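Local structure of TipC2 (Streptococcus intermedius B196, 6DHX) at residues N37-Y50 and F59-T71. The protein probably protects its producer, as a type VII secretion immunity protein, by recognising and neutralising an exported antibacterial toxin. Numbering follows the deposited sequence.
Sequences NIFNKLTDVEVHSY and FYPSILYKDIAKT
Ile63 rises from one face of this strand pair as a branched knob between Phe39, Val45 and Val47. Its CG1 lies over a face of the Phe39 ring, 4.0 Å from the centroid, while CD1 reaches Phe39 CB, with Val47 CG2 alongside. The other branch, CG2, presses into Val45, where the 3.5 Å from Ile63 CG2 to Val45 CB is tighter than usual carbon contact. Val45 lays CG1, set anti to its carbonyl carbon (chi1 -55°), over the centre of the Tyr65 ring, a CH-pi contact 3.4 Å from its centroid. That ring is fixed at its far end by a hydrogen bond from OH to Asp169 of helix 151-173.

The reverse face carries a different relief. Tyr60 CG stands between its backbone N and carbonyl carbon (chi1 65°), which swings the ring back over the partner strand; Tyr50 CB rests on its face, and the Tyr50 ring turns an edge toward it in an offset edge-to-face pair, planes at 62°. Tyr50 CE2 touches Ser62 CB at 3.5 Å. His48 NE2 donates to the anti lone pair of Glu46 OE1, and the linked pair flanks Leu64.

Beyond the strands, extended Lys66 crosses Glu46 CG and reaches back to the turn, where NZ donates to Thr43 O at 2.8 Å in the carbonyl plane. Paired backbone bonds at Glu46–Leu64, His48–Ser62 and Tyr50–Tyr60 set the register. Phe39 passes the packing on to Trp170 of helix 151-173, while Pro61 touches Thr29 of helix 21-32. The pair is an antiparallel beta hairpin whose first strand lies at the end of a larger sheet.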
# COMPACT_ATOMS: atom_id res chain seq x y z
N ASN A 37 -18.61 -3.77 0.88
CA ASN A 37 -17.18 -3.82 0.59
C ASN A 37 -16.59 -5.16 1.02
O ASN A 37 -16.76 -5.58 2.16
CB ASN A 37 -16.50 -2.67 1.35
CG ASN A 37 -15.10 -2.35 0.82
OD1 ASN A 37 -14.27 -3.23 0.63
ND2 ASN A 37 -14.84 -1.06 0.58
N ILE A 38 -15.84 -5.79 0.10
CA ILE A 38 -15.17 -7.04 0.42
C ILE A 38 -14.34 -6.94 1.71
O ILE A 38 -14.27 -7.88 2.49
CB ILE A 38 -14.30 -7.48 -0.79
CG1 ILE A 38 -13.56 -8.78 -0.48
CG2 ILE A 38 -13.24 -6.40 -1.21
CD1 ILE A 38 -14.44 -9.93 -0.38
N PHE A 39 -13.75 -5.77 1.99
CA PHE A 39 -12.91 -5.64 3.17
C PHE A 39 -13.71 -5.58 4.46
O PHE A 39 -13.11 -5.65 5.54
CB PHE A 39 -12.01 -4.40 3.02
CG PHE A 39 -10.82 -4.65 2.14
CD1 PHE A 39 -9.64 -5.25 2.63
CD2 PHE A 39 -10.86 -4.30 0.79
CE1 PHE A 39 -8.54 -5.48 1.78
CE2 PHE A 39 -9.78 -4.50 -0.06
CZ PHE A 39 -8.59 -5.12 0.41
N ASN A 40 -15.05 -5.45 4.38
CA ASN A 40 -15.85 -5.68 5.58
C ASN A 40 -15.60 -7.07 6.14
O ASN A 40 -15.82 -7.28 7.33
CB ASN A 40 -17.37 -5.53 5.30
CG ASN A 40 -17.75 -4.08 4.94
OD1 ASN A 40 -17.05 -3.16 5.29
ND2 ASN A 40 -18.86 -3.90 4.25
N LYS A 41 -15.14 -8.00 5.30
CA LYS A 41 -14.89 -9.39 5.71
C LYS A 41 -13.59 -9.54 6.49
O LYS A 41 -13.40 -10.58 7.12
CB LYS A 41 -14.86 -10.32 4.49
CG LYS A 41 -16.25 -10.49 3.79
CD LYS A 41 -16.14 -11.44 2.57
CE LYS A 41 -17.51 -11.64 1.90
NZ LYS A 41 -17.46 -12.67 0.83
N LEU A 42 -12.71 -8.52 6.48
CA LEU A 42 -11.36 -8.63 7.08
C LEU A 42 -11.41 -7.94 8.43
O LEU A 42 -11.44 -6.70 8.51
CB LEU A 42 -10.30 -7.99 6.17
CG LEU A 42 -8.85 -8.08 6.66
CD1 LEU A 42 -8.44 -9.56 6.78
CD2 LEU A 42 -7.96 -7.33 5.61
N THR A 43 -11.33 -8.72 9.50
CA THR A 43 -11.57 -8.16 10.82
C THR A 43 -10.43 -7.23 11.27
O THR A 43 -10.67 -6.33 12.06
CB THR A 43 -11.79 -9.33 11.81
OG1 THR A 43 -13.05 -9.91 11.50
CG2 THR A 43 -11.88 -8.81 13.25
N ASP A 44 -9.20 -7.42 10.76
CA ASP A 44 -8.09 -6.57 11.19
C ASP A 44 -8.12 -5.16 10.62
O ASP A 44 -7.22 -4.39 10.97
CB ASP A 44 -6.73 -7.19 10.80
CG ASP A 44 -6.34 -8.35 11.70
OD1 ASP A 44 -6.94 -8.48 12.80
OD2 ASP A 44 -5.41 -9.11 11.35
N VAL A 45 -9.07 -4.81 9.74
CA VAL A 45 -9.00 -3.46 9.17
C VAL A 45 -10.30 -2.72 9.41
O VAL A 45 -11.36 -3.32 9.67
CB VAL A 45 -8.66 -3.51 7.65
CG1 VAL A 45 -7.36 -4.32 7.43
CG2 VAL A 45 -9.87 -4.13 6.84
N GLU A 46 -10.22 -1.39 9.33
CA GLU A 46 -11.38 -0.52 9.19
C GLU A 46 -11.56 -0.11 7.73
O GLU A 46 -10.58 0.22 7.06
CB GLU A 46 -11.21 0.75 10.00
CG GLU A 46 -11.03 0.56 11.52
CD GLU A 46 -10.57 1.83 12.22
OE1 GLU A 46 -10.32 2.89 11.57
OE2 GLU A 46 -10.43 1.77 13.45
N VAL A 47 -12.79 -0.03 7.29
CA VAL A 47 -13.12 0.50 5.97
C VAL A 47 -13.52 1.95 6.17
O VAL A 47 -14.28 2.27 7.10
CB VAL A 47 -14.27 -0.30 5.30
CG1 VAL A 47 -14.65 0.35 3.98
CG2 VAL A 47 -13.81 -1.77 5.01
N HIS A 48 -12.95 2.84 5.33
CA HIS A 48 -13.29 4.26 5.38
C HIS A 48 -13.80 4.69 4.01
O HIS A 48 -13.52 4.07 2.99
CB HIS A 48 -12.08 5.10 5.77
CG HIS A 48 -11.65 4.91 7.18
ND1 HIS A 48 -12.09 5.71 8.20
CD2 HIS A 48 -10.86 3.97 7.75
CE1 HIS A 48 -11.58 5.30 9.34
NE2 HIS A 48 -10.82 4.24 9.10
N SER A 49 -14.54 5.78 3.99
CA SER A 49 -15.02 6.38 2.75
C SER A 49 -14.64 7.85 2.78
O SER A 49 -15.11 8.58 3.65
CB SER A 49 -16.56 6.26 2.66
OG SER A 49 -16.97 4.89 2.57
N TYR A 50 -13.84 8.29 1.81
CA TYR A 50 -13.40 9.68 1.75
C TYR A 50 -13.86 10.36 0.46
O TYR A 50 -13.93 9.73 -0.61
CB TYR A 50 -11.88 9.73 1.84
CG TYR A 50 -11.34 9.18 3.14
CD1 TYR A 50 -11.82 9.66 4.36
CD2 TYR A 50 -10.31 8.24 3.15
CE1 TYR A 50 -11.33 9.21 5.55
CE2 TYR A 50 -9.81 7.76 4.38
CZ TYR A 50 -10.31 8.28 5.56
OH TYR A 50 -9.85 7.85 6.77
N PHE A 59 -17.51 9.00 -3.06
CA PHE A 59 -16.51 8.69 -2.06
C PHE A 59 -15.68 7.51 -2.50
O PHE A 59 -16.21 6.59 -3.15
CB PHE A 59 -17.14 8.31 -0.71
CG PHE A 59 -17.88 9.43 -0.08
CD1 PHE A 59 -19.22 9.66 -0.37
CD2 PHE A 59 -17.23 10.30 0.80
CE1 PHE A 59 -19.92 10.74 0.21
CE2 PHE A 59 -17.92 11.38 1.39
CZ PHE A 59 -19.28 11.60 1.09
N TYR A 60 -14.33 7.57 -2.19
CA TYR A 60 -13.50 6.38 -2.50
C TYR A 60 -13.23 5.59 -1.25
O TYR A 60 -13.26 6.15 -0.15
CB TYR A 60 -12.17 6.80 -3.13
CG TYR A 60 -11.25 7.60 -2.22
CD1 TYR A 60 -10.31 6.97 -1.40
CD2 TYR A 60 -11.26 9.00 -2.25
CE1 TYR A 60 -9.44 7.70 -0.62
CE2 TYR A 60 -10.38 9.74 -1.45
CZ TYR A 60 -9.47 9.07 -0.65
OH TYR A 60 -8.57 9.73 0.14
N PRO A 61 -13.04 4.28 -1.38
CA PRO A 61 -12.75 3.44 -0.21
C PRO A 61 -11.26 3.48 0.13
O PRO A 61 -10.38 3.56 -0.74
CB PRO A 61 -13.16 2.03 -0.68
CG PRO A 61 -12.88 2.04 -2.14
CD PRO A 61 -13.02 3.49 -2.64
N SER A 62 -11.00 3.46 1.43
CA SER A 62 -9.66 3.44 1.99
C SER A 62 -9.68 2.47 3.15
O SER A 62 -10.62 2.49 3.95
CB SER A 62 -9.27 4.87 2.43
OG SER A 62 -8.01 4.93 3.04
N ILE A 63 -8.66 1.61 3.22
CA ILE A 63 -8.58 0.54 4.21
C ILE A 63 -7.47 0.92 5.18
O ILE A 63 -6.37 1.31 4.75
CB ILE A 63 -8.25 -0.81 3.54
CG1 ILE A 63 -9.20 -1.10 2.34
CG2 ILE A 63 -8.21 -1.94 4.57
CD1 ILE A 63 -10.74 -1.05 2.70
N LEU A 64 -7.74 0.82 6.47
CA LEU A 64 -6.76 1.20 7.49
C LEU A 64 -6.64 0.05 8.48
O LEU A 64 -7.65 -0.37 9.07
CB LEU A 64 -7.22 2.48 8.25
CG LEU A 64 -6.25 3.02 9.29
CD1 LEU A 64 -4.98 3.54 8.51
CD2 LEU A 64 -6.82 4.17 10.12
N TYR A 65 -5.42 -0.44 8.70
CA TYR A 65 -5.26 -1.50 9.69
C TYR A 65 -5.50 -0.96 11.09
O TYR A 65 -5.01 0.12 11.45
CB TYR A 65 -3.86 -2.14 9.60
CG TYR A 65 -3.88 -3.25 8.59
CD1 TYR A 65 -3.92 -2.96 7.22
CD2 TYR A 65 -3.93 -4.58 8.99
CE1 TYR A 65 -4.00 -3.99 6.25
CE2 TYR A 65 -4.02 -5.62 8.05
CZ TYR A 65 -4.05 -5.31 6.69
OH TYR A 65 -4.12 -6.31 5.75
N LYS A 66 -6.26 -1.72 11.88
CA LYS A 66 -6.55 -1.38 13.27
C LYS A 66 -5.29 -1.49 14.12
O LYS A 66 -4.40 -2.29 13.85
CB LYS A 66 -7.63 -2.32 13.85
CG LYS A 66 -9.00 -2.26 13.14
CD LYS A 66 -9.95 -3.38 13.61
CE LYS A 66 -11.35 -3.29 12.95
NZ LYS A 66 -12.25 -4.46 13.37
N ASP A 67 -5.25 -0.69 15.19
CA ASP A 67 -4.10 -0.71 16.09
C ASP A 67 -3.82 -2.11 16.63
O ASP A 67 -2.65 -2.52 16.72
CB ASP A 67 -4.32 0.28 17.22
CG ASP A 67 -4.44 1.70 16.72
OD1 ASP A 67 -3.86 2.01 15.64
OD2 ASP A 67 -5.12 2.50 17.40
N ILE A 68 -4.87 -2.88 16.97
CA ILE A 68 -4.70 -4.28 17.42
C ILE A 68 -3.91 -5.10 16.40
O ILE A 68 -3.24 -6.08 16.76
CB ILE A 68 -6.07 -4.94 17.71
CG1 ILE A 68 -5.95 -6.46 17.86
CG2 ILE A 68 -7.07 -4.72 16.61
CD1 ILE A 68 -5.52 -6.93 19.22
N ALA A 69 -3.98 -4.72 15.13
CA ALA A 69 -3.39 -5.49 14.04
C ALA A 69 -2.02 -4.98 13.62
O ALA A 69 -1.48 -5.48 12.63
CB ALA A 69 -4.32 -5.47 12.81
N LYS A 70 -1.46 -3.98 14.31
CA LYS A 70 -0.14 -3.46 13.98
C LYS A 70 0.91 -3.96 14.97
O LYS A 70 0.66 -4.03 16.18
CB LYS A 70 -0.15 -1.92 13.94
CG LYS A 70 -0.75 -1.39 12.64
CD LYS A 70 -0.77 0.13 12.61
CE LYS A 70 -1.46 0.68 13.83
NZ LYS A 70 -1.75 2.15 13.76
N THR A 71 2.09 -4.29 14.44
CA THR A 71 3.16 -4.96 15.16
C THR A 71 4.33 -4.00 15.40
O THR A 71 4.60 -3.12 14.57
CB THR A 71 3.65 -6.19 14.37
OG1 THR A 71 5.07 -6.31 14.44
CG2 THR A 71 3.24 -6.09 12.88
O HOH W 1 -7.92 0.89 15.54